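Local coordinates for protein (endonuclease) (PDB 1BYR) that is an endonuclease of the phospholipase D-like family that forms an assembly of two protein chains, at residues D24-S29 against I98-V103; S36-D41 against F112-E117; T107-F112 against N120-V125. All coordinates share one frame; numbering follows the deposited sequence.

Interaction 1 (D24-S29 against I98-V103)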
loop_
_atom_site.group_PDB
_atom_site.type_symbol
_atom_site.label_atom_id
_atom_site.label_comp_id
_atom_site.label_asym_id
_atom_site.label_seq_id
_atom_site.Cartn_x
_atom_site.Cartn_y
_atom_site.Cartn_z
ATOM N N ASP A 24 -4.056 8.514 16.472
ATOM C CA ASP A 24 -4.761 9.150 17.577
ATOM C C ASP A 24 -5.515 8.161 18.464
ATOM O O ASP A 24 -5.845 8.466 19.609
ATOM C CB ASP A 24 -5.763 10.162 17.039
ATOM C CG ASP A 24 -5.111 11.441 16.567
ATOM O OD1 ASP A 24 -3.912 11.668 16.867
ATOM O OD2 ASP A 24 -5.810 12.221 15.891
ATOM N N SER A 25 -5.801 6.984 17.920
ATOM C CA SER A 25 -6.544 5.960 18.659
ATOM C C SER A 25 -5.692 5.078 19.562
ATOM O O SER A 25 -6.217 4.407 20.447
ATOM C CB SER A 25 -7.298 5.050 17.689
ATOM O OG SER A 25 -6.490 3.937 17.309
ATOM N N ALA A 26 -4.389 5.063 19.328
ATOM C CA ALA A 26 -3.492 4.217 20.109
ATOM C C ALA A 26 -3.506 4.529 21.604
ATOM O O ALA A 26 -3.269 5.669 22.028
ATOM C CB ALA A 26 -2.071 4.324 19.577
ATOM N N LYS A 27 -3.786 3.499 22.397
ATOM C CA LYS A 27 -3.816 3.639 23.854
ATOM C C LYS A 27 -2.609 2.961 24.492
ATOM O O LYS A 27 -2.221 3.305 25.596
ATOM C CB LYS A 27 -5.093 3.019 24.429
ATOM C CG LYS A 27 -6.384 3.472 23.755
ATOM C CD LYS A 27 -6.698 4.926 24.052
ATOM C CE LYS A 27 -8.165 5.251 23.739
ATOM N NZ LYS A 27 -8.588 4.914 22.338
ATOM N N THR A 28 -2.012 2.004 23.784
ATOM C CA THR A 28 -0.870 1.295 24.325
ATOM C C THR A 28 0.354 1.186 23.418
ATOM O O THR A 28 1.480 1.383 23.867
ATOM C CB THR A 28 -1.271 -0.118 24.767
ATOM O OG1 THR A 28 -1.722 -0.856 23.626
ATOM C CG2 THR A 28 -2.397 -0.062 25.793
ATOM N N SER A 29 0.165 0.865 22.141
ATOM C CA SER A 29 1.332 0.739 21.261
ATOM C C SER A 29 1.152 1.102 19.801
ATOM O O SER A 29 0.048 1.109 19.261
ATOM C CB SER A 29 1.902 -0.686 21.335
ATOM O OG SER A 29 0.936 -1.642 20.920
ATOM N N ILE A 98 1.190 0.939 9.876
ATOM C CA ILE A 98 1.070 1.369 11.262
ATOM C C ILE A 98 0.250 0.304 11.992
ATOM O O ILE A 98 -0.913 0.073 11.670
ATOM C CB ILE A 98 0.353 2.744 11.415
ATOM C CG1 ILE A 98 1.147 3.843 10.707
ATOM C CG2 ILE A 98 0.259 3.115 12.896
ATOM C CD1 ILE A 98 0.585 5.256 10.894
ATOM N N ILE A 99 0.892 -0.380 12.940
ATOM C CA ILE A 99 0.234 -1.405 13.738
ATOM C C ILE A 99 -0.093 -0.756 15.088
ATOM O O ILE A 99 0.804 -0.350 15.824
ATOM C CB ILE A 99 1.157 -2.621 13.971
ATOM C CG1 ILE A 99 1.662 -3.172 12.635
ATOM C CG2 ILE A 99 0.405 -3.706 14.721
ATOM C CD1 ILE A 99 2.953 -3.956 12.755
ATOM N N VAL A 100 -1.381 -0.666 15.409
ATOM C CA VAL A 100 -1.836 -0.026 16.645
ATOM C C VAL A 100 -2.410 -0.968 17.712
ATOM O O VAL A 100 -3.285 -1.812 17.436
ATOM C CB VAL A 100 -2.892 1.052 16.299
ATOM C CG1 VAL A 100 -3.354 1.793 17.556
ATOM C CG2 VAL A 100 -2.298 2.026 15.295
ATOM N N ASP A 101 -1.886 -0.849 18.929
ATOM C CA ASP A 101 -2.355 -1.633 20.058
ATOM C C ASP A 101 -2.396 -3.148 19.820
ATOM O O ASP A 101 -3.265 -3.847 20.340
ATOM C CB ASP A 101 -3.733 -1.113 20.491
ATOM C CG ASP A 101 -3.668 0.309 21.058
ATOM O OD1 ASP A 101 -2.549 0.760 21.378
ATOM O OD2 ASP A 101 -4.711 0.978 21.171
ATOM N N ASN A 102 -1.448 -3.648 19.038
ATOM C CA ASN A 102 -1.343 -5.073 18.762
ATOM C C ASN A 102 -2.577 -5.752 18.161
ATOM O O ASN A 102 -2.653 -6.972 18.126
ATOM C CB ASN A 102 -0.932 -5.806 20.041
ATOM C CG ASN A 102 -0.448 -7.220 19.773
ATOM O OD1 ASN A 102 0.704 -7.440 19.388
ATOM N ND2 ASN A 102 -1.328 -8.190 19.983
ATOM N N VAL A 103 -3.545 -4.976 17.693
ATOM C CA VAL A 103 -4.745 -5.564 17.105
ATOM C C VAL A 103 -5.263 -4.828 15.883
ATOM O O VAL A 103 -6.171 -5.305 15.218
ATOM C CB VAL A 103 -5.905 -5.642 18.115
ATOM C CG1 VAL A 103 -5.433 -6.243 19.423
ATOM C CG2 VAL A 103 -6.480 -4.264 18.327
HETATM O O HOH W 1 -6.602 1.605 18.581
HETATM O O HOH W 2 0.993 -2.225 18.003
#

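Interaction 2 (S36-D41 against F112-E117)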
loop_
_atom_site.group_PDB
_atom_site.type_symbol
_atom_site.label_atom_id
_atom_site.label_comp_id
_atom_site.label_asym_id
_atom_site.label_seq_id
_atom_site.Cartn_x
_atom_site.Cartn_y
_atom_site.Cartn_z
ATOM N N SER A 36 9.391 6.668 2.523
ATOM C CA SER A 36 9.562 8.105 2.738
ATOM C C SER A 36 8.843 8.521 4.026
ATOM O O SER A 36 7.632 8.355 4.146
ATOM C CB SER A 36 8.986 8.863 1.561
ATOM O OG SER A 36 9.428 8.262 0.380
ATOM N N PHE A 37 9.597 9.088 4.970
ATOM C CA PHE A 37 9.096 9.486 6.285
ATOM C C PHE A 37 9.286 11.003 6.446
ATOM O O PHE A 37 10.319 11.443 6.949
ATOM C CB PHE A 37 9.926 8.694 7.309
ATOM C CG PHE A 37 9.456 8.791 8.732
ATOM C CD1 PHE A 37 8.277 8.184 9.143
ATOM C CD2 PHE A 37 10.239 9.443 9.683
ATOM C CE1 PHE A 37 7.885 8.211 10.486
ATOM C CE2 PHE A 37 9.856 9.479 11.025
ATOM C CZ PHE A 37 8.679 8.869 11.424
ATOM N N THR A 38 8.290 11.796 6.044
ATOM C CA THR A 38 8.428 13.262 6.101
ATOM C C THR A 38 7.249 14.153 6.544
ATOM O O THR A 38 7.474 15.294 6.958
ATOM C CB THR A 38 8.875 13.833 4.717
ATOM O OG1 THR A 38 7.820 13.639 3.767
ATOM C CG2 THR A 38 10.123 13.133 4.199
ATOM N N ALA A 39 6.017 13.667 6.453
ATOM C CA ALA A 39 4.850 14.489 6.801
ATOM C C ALA A 39 4.807 15.070 8.219
ATOM O O ALA A 39 4.618 14.340 9.196
ATOM C CB ALA A 39 3.567 13.704 6.527
ATOM N N PRO A 40 4.948 16.403 8.350
ATOM C CA PRO A 40 4.922 17.025 9.681
ATOM C C PRO A 40 3.695 16.642 10.518
ATOM O O PRO A 40 3.818 16.384 11.707
ATOM C CB PRO A 40 4.989 18.526 9.382
ATOM C CG PRO A 40 5.676 18.600 8.054
ATOM C CD PRO A 40 5.156 17.406 7.289
ATOM N N ASP A 41 2.521 16.601 9.887
ATOM C CA ASP A 41 1.277 16.245 10.566
ATOM C C ASP A 41 1.349 14.849 11.204
ATOM O O ASP A 41 0.869 14.638 12.323
ATOM C CB ASP A 41 0.122 16.290 9.576
ATOM C CG ASP A 41 0.197 15.184 8.549
ATOM O OD1 ASP A 41 1.134 15.197 7.724
ATOM O OD2 ASP A 41 -0.680 14.296 8.571
ATOM N N PHE A 112 3.995 8.252 4.144
ATOM C CA PHE A 112 3.825 9.279 5.150
ATOM C C PHE A 112 4.538 10.553 4.750
ATOM O O PHE A 112 5.529 10.981 5.359
ATOM C CB PHE A 112 4.283 8.718 6.504
ATOM C CG PHE A 112 3.627 7.403 6.843
ATOM C CD1 PHE A 112 2.269 7.346 7.117
ATOM C CD2 PHE A 112 4.337 6.216 6.783
ATOM C CE1 PHE A 112 1.626 6.123 7.316
ATOM C CE2 PHE A 112 3.706 5.006 6.979
ATOM C CZ PHE A 112 2.348 4.958 7.244
ATOM N N THR A 113 4.002 11.146 3.692
ATOM C CA THR A 113 4.524 12.359 3.102
ATOM C C THR A 113 3.410 13.300 2.730
ATOM O O THR A 113 2.237 12.934 2.663
ATOM C CB THR A 113 5.272 12.074 1.790
ATOM O OG1 THR A 113 4.318 11.661 0.794
ATOM C CG2 THR A 113 6.307 10.987 1.988
ATOM N N LYS A 114 3.835 14.525 2.457
ATOM C CA LYS A 114 2.959 15.615 2.037
ATOM C C LYS A 114 2.338 15.278 0.645
ATOM O O LYS A 114 1.112 15.400 0.428
ATOM C CB LYS A 114 3.787 16.920 1.965
ATOM C CG LYS A 114 5.080 16.945 2.869
ATOM C CD LYS A 114 6.159 15.862 2.511
ATOM C CE LYS A 114 6.847 16.037 1.151
ATOM N NZ LYS A 114 6.227 15.204 0.061
ATOM N N ALA A 115 3.181 14.833 -0.286
ATOM C CA ALA A 115 2.709 14.483 -1.623
ATOM C C ALA A 115 1.634 13.398 -1.527
ATOM O O ALA A 115 0.646 13.429 -2.253
ATOM C CB ALA A 115 3.872 14.015 -2.480
ATOM N N ALA A 116 1.818 12.454 -0.608
ATOM C CA ALA A 116 0.851 11.372 -0.416
ATOM C C ALA A 116 -0.501 11.856 0.123
ATOM O O ALA A 116 -1.556 11.273 -0.167
ATOM C CB ALA A 116 1.425 10.339 0.538
ATOM N N GLU A 117 -0.458 12.918 0.921
ATOM C CA GLU A 117 -1.655 13.490 1.536
ATOM C C GLU A 117 -2.457 14.435 0.658
ATOM O O GLU A 117 -3.688 14.449 0.697
ATOM C CB GLU A 117 -1.274 14.283 2.800
ATOM C CG GLU A 117 -0.381 13.536 3.785
ATOM C CD GLU A 117 -0.038 14.346 5.046
ATOM O OE1 GLU A 117 0.333 15.534 4.924
ATOM O OE2 GLU A 117 -0.134 13.783 6.159
HETATM O O HOH W 3 6.128 5.949 3.777
#

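Interaction 3 (T107-F112 against N120-V125)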
loop_
_atom_site.group_PDB
_atom_site.type_symbol
_atom_site.label_atom_id
_atom_site.label_comp_id
_atom_site.label_asym_id
_atom_site.label_seq_id
_atom_site.Cartn_x
_atom_site.Cartn_y
_atom_site.Cartn_z
ATOM N N THR A 107 -2.623 0.200 6.484
ATOM C CA THR A 107 -1.715 -0.121 5.385
ATOM C C THR A 107 -2.323 0.390 4.095
ATOM O O THR A 107 -3.415 0.958 4.110
ATOM C CB THR A 107 -1.413 -1.632 5.270
ATOM O OG1 THR A 107 -0.339 -1.813 4.341
ATOM C CG2 THR A 107 -2.645 -2.408 4.776
ATOM N N GLY A 108 -1.617 0.220 2.978
ATOM C CA GLY A 108 -2.116 0.708 1.702
ATOM C C GLY A 108 -0.989 1.289 0.865
ATOM O O GLY A 108 0.165 0.922 1.043
ATOM N N SER A 109 -1.311 2.188 -0.063
ATOM C CA SER A 109 -0.272 2.786 -0.897
ATOM C C SER A 109 0.308 4.045 -0.257
ATOM O O SER A 109 1.444 4.428 -0.534
ATOM C CB SER A 109 -0.830 3.151 -2.276
ATOM O OG SER A 109 -1.661 4.300 -2.222
ATOM N N PHE A 110 -0.496 4.670 0.597
ATOM C CA PHE A 110 -0.171 5.928 1.280
ATOM C C PHE A 110 1.184 6.030 2.011
ATOM O O PHE A 110 1.400 5.372 3.041
ATOM C CB PHE A 110 -1.333 6.246 2.244
ATOM C CG PHE A 110 -1.226 7.582 2.962
ATOM C CD1 PHE A 110 -0.556 7.689 4.179
ATOM C CD2 PHE A 110 -1.891 8.698 2.482
ATOM C CE1 PHE A 110 -0.563 8.892 4.898
ATOM C CE2 PHE A 110 -1.897 9.906 3.207
ATOM C CZ PHE A 110 -1.240 9.995 4.404
ATOM N N ASN A 111 2.095 6.846 1.476
ATOM C CA ASN A 111 3.396 7.059 2.127
ATOM C C ASN A 111 3.168 8.188 3.113
ATOM O O ASN A 111 2.265 9.005 2.935
ATOM C CB ASN A 111 4.476 7.509 1.147
ATOM C CG ASN A 111 5.085 6.368 0.396
ATOM O OD1 ASN A 111 4.856 6.209 -0.802
ATOM N ND2 ASN A 111 5.859 5.559 1.075
ATOM N N PHE A 112 3.995 8.252 4.144
ATOM C CA PHE A 112 3.825 9.279 5.150
ATOM C C PHE A 112 4.538 10.553 4.750
ATOM O O PHE A 112 5.529 10.981 5.359
ATOM C CB PHE A 112 4.283 8.718 6.504
ATOM C CG PHE A 112 3.627 7.403 6.843
ATOM C CD1 PHE A 112 2.269 7.346 7.117
ATOM C CD2 PHE A 112 4.337 6.216 6.783
ATOM C CE1 PHE A 112 1.626 6.123 7.316
ATOM C CE2 PHE A 112 3.706 5.006 6.979
ATOM C CZ PHE A 112 2.348 4.958 7.244
ATOM N N ASN A 120 -0.947 13.011 -4.762
ATOM C CA ASN A 120 -1.103 11.713 -5.405
ATOM C C ASN A 120 -2.447 11.053 -5.175
ATOM O O ASN A 120 -3.190 11.413 -4.262
ATOM C CB ASN A 120 -0.033 10.764 -4.888
ATOM C CG ASN A 120 1.366 11.246 -5.193
ATOM O OD1 ASN A 120 1.578 12.071 -6.074
ATOM N ND2 ASN A 120 2.333 10.732 -4.454
ATOM N N SER A 121 -2.764 10.089 -6.033
ATOM C CA SER A 121 -3.966 9.303 -5.821
ATOM C C SER A 121 -3.413 8.177 -4.949
ATOM O O SER A 121 -2.372 7.565 -5.269
ATOM C CB SER A 121 -4.523 8.734 -7.126
ATOM O OG SER A 121 -5.644 7.919 -6.844
ATOM N N GLU A 122 -4.065 7.943 -3.813
ATOM C CA GLU A 122 -3.643 6.914 -2.867
ATOM C C GLU A 122 -4.855 6.351 -2.173
ATOM O O GLU A 122 -5.954 6.882 -2.269
ATOM C CB GLU A 122 -2.751 7.484 -1.743
ATOM C CG GLU A 122 -1.672 8.445 -2.151
ATOM C CD GLU A 122 -0.363 7.761 -2.430
ATOM O OE1 GLU A 122 -0.332 6.516 -2.445
ATOM O OE2 GLU A 122 0.636 8.475 -2.635
ATOM N N ASN A 123 -4.630 5.258 -1.454
ATOM C CA ASN A 123 -5.670 4.658 -0.645
ATOM C C ASN A 123 -4.986 4.216 0.637
ATOM O O ASN A 123 -3.823 3.803 0.628
ATOM C CB ASN A 123 -6.313 3.449 -1.343
ATOM C CG ASN A 123 -5.385 2.253 -1.429
ATOM O OD1 ASN A 123 -4.557 2.161 -2.334
ATOM N ND2 ASN A 123 -5.504 1.342 -0.487
ATOM N N ALA A 124 -5.686 4.362 1.758
ATOM C CA ALA A 124 -5.187 3.901 3.037
ATOM C C ALA A 124 -6.335 3.153 3.669
ATOM O O ALA A 124 -7.482 3.608 3.609
ATOM C CB ALA A 124 -4.772 5.100 3.949
ATOM N N VAL A 125 -6.045 1.989 4.247
ATOM C CA VAL A 125 -7.076 1.230 4.925
ATOM C C VAL A 125 -6.656 0.981 6.363
ATOM O O VAL A 125 -5.462 0.867 6.672
ATOM C CB VAL A 125 -7.336 -0.143 4.243
ATOM C CG1 VAL A 125 -7.832 0.076 2.825
ATOM C CG2 VAL A 125 -6.072 -0.988 4.254
HETATM O O HOH W 4 2.945 8.146 -1.941
#

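Interaction 1 (D24-S29 against I98-V103)
Asp101, by sequence the final residue of the HxK(x)4D signature of the phospholipase D-like family, meets the turn Ala26-Ser29 where strand 97-100 ends and strand 29-34 starts. Its carboxylate collects three successive backbone amides. Lys27 N reaches the syn lone pair of Asp101 OD2 at 3.0 Å and 169°. Asp101 OD1 takes the next two: Ser29 N at 2.8 Å, arriving nearly along the C-O axis, and Thr28 N, also at 2.8 Å but from 39° above the carboxylate plane. A chi1 of -66° sets CG beside the aspartate's own backbone N and turns the carboxylate to the amides of the turn. A separate backbone bond runs in the reverse direction, Asp101 N to Ser29 O, 2.8 Å and nearly straight. Thr28 OG1 may add a weak bond to Asp101 OD1, not settled because its proton has another acceptor within reach. Beside this polar cluster Ala26 CB presses against Val100 CG1 at 3.5 Å, a tight carbon pair. One water links Ser29 OG, Ile99 O and Asn102 N. Beyond the pair, Ile99 packs on Phe137 and Trp141 of helix 131-146. Three amides directed at one carboxylate fix both the rotation of that group and the path of the turn.

Interaction 2 (S36-D41 against F112-E117)
Phe112 O is the acceptor on which two helix-entry loops of the phospholipase D-like fold converge: residues 36-39 lead into helix 40-51, and Phe112 with Thr113 leads into helix 114-118. Two consecutive amides share it. Thr38 N comes in almost in line with the carbonyl, at 3.0 Å, whereas Ala39 N, at 2.9 Å from Phe112 O, approaches from 37° above the carbonyl plane; two donors can therefore be satisfied without competing for one direction. On the neighbouring amide the link is indirect, with a water donating to Ser36 O and accepting from Phe112 N. Ala39 and Thr113 occupy the N-cap positions of their helices. In Thr113 a chi1 of 69° swings OG1 between its backbone N and carbonyl carbon, where it accepts from Ala116 N at 3.0 Å, a capping bond. Thr38 OG1, by contrast, is buried without a polar partner, facing the bent chain of Lys114 and the methyl of Thr113. Glu117 OE1 has its charge partner outside the two segments, a salt bridge to Arg16 of helix 14-25; the very close modelled approach of Asp41 to this carboxylate is doubtful. Ser36 CB lies 3.4 Å from Thr113 CG2, closer than usual for two carbons.

Interaction 3 (T107-F112 against N120-V125)
Thr107 and Val125 form an antiparallel hydrogen-bonded pair between strands 104-108 and 122-128, just before the GSxN sequence, Gly108 to Asn111, that follows the HxK(x)4D signature in this family. Their two bonds are Thr107 N to Val125 O, 2.9 Å, and Val125 N to Thr107 O, 2.8 Å and nearly straight at 178°. The side chains lie alongside one another on the same face, Thr107 CG2 being 3.7 Å from Val125 CG2. Gly108 comes next, in a non-hydrogen-bonded pair with Ala124; its phi of 141° belongs to the backbone region open mainly to glycine. At Ser109 the first segment departs from regular pairing and the side chain takes over. Ser109 N still bonds Asn123 O at 3.1 Å, but OG works both ways: it accepts from Asn123 N at 3.2 Å and donates to Glu122 OE1 at 2.6 Å, using the anti lone pair. A bend at chi2 of Glu122, -92°, folds the carboxylate back to meet it. The same OE1 is bonded to His94 ND1 of the second subunit, so the bond from Ser109 OG is consistent with holding in place a carboxylate that also meets that subunit. Phe110 N adds a weak bond to Asn123 O. Its ring has Glu122 CB at the edge, while Phe110 CB rests 4.0 Å from Ala124 CB.

From the N terminus, helix 14-25 runs out into 24-29, whose meeting with 98-103 closes a long loop across 68 intervening residues. Segment 36-41 lies within that loop, yet its partner 112-117 lies beyond it, so interactions 1 and 2 cross. Interaction 3 opens only after interaction 1 has closed, and closes a short loop around helix 114-118; its segments alternate with those of interaction 2, and the two share Phe112. That residue also connects all three, since Ile98 CD1 packs on its ring. Together the contacts tie adjacent strands 29-34 and 97-100, the starts of helices 40-51 and 114-118, and the sheet neighbours 104-108 and 122-128.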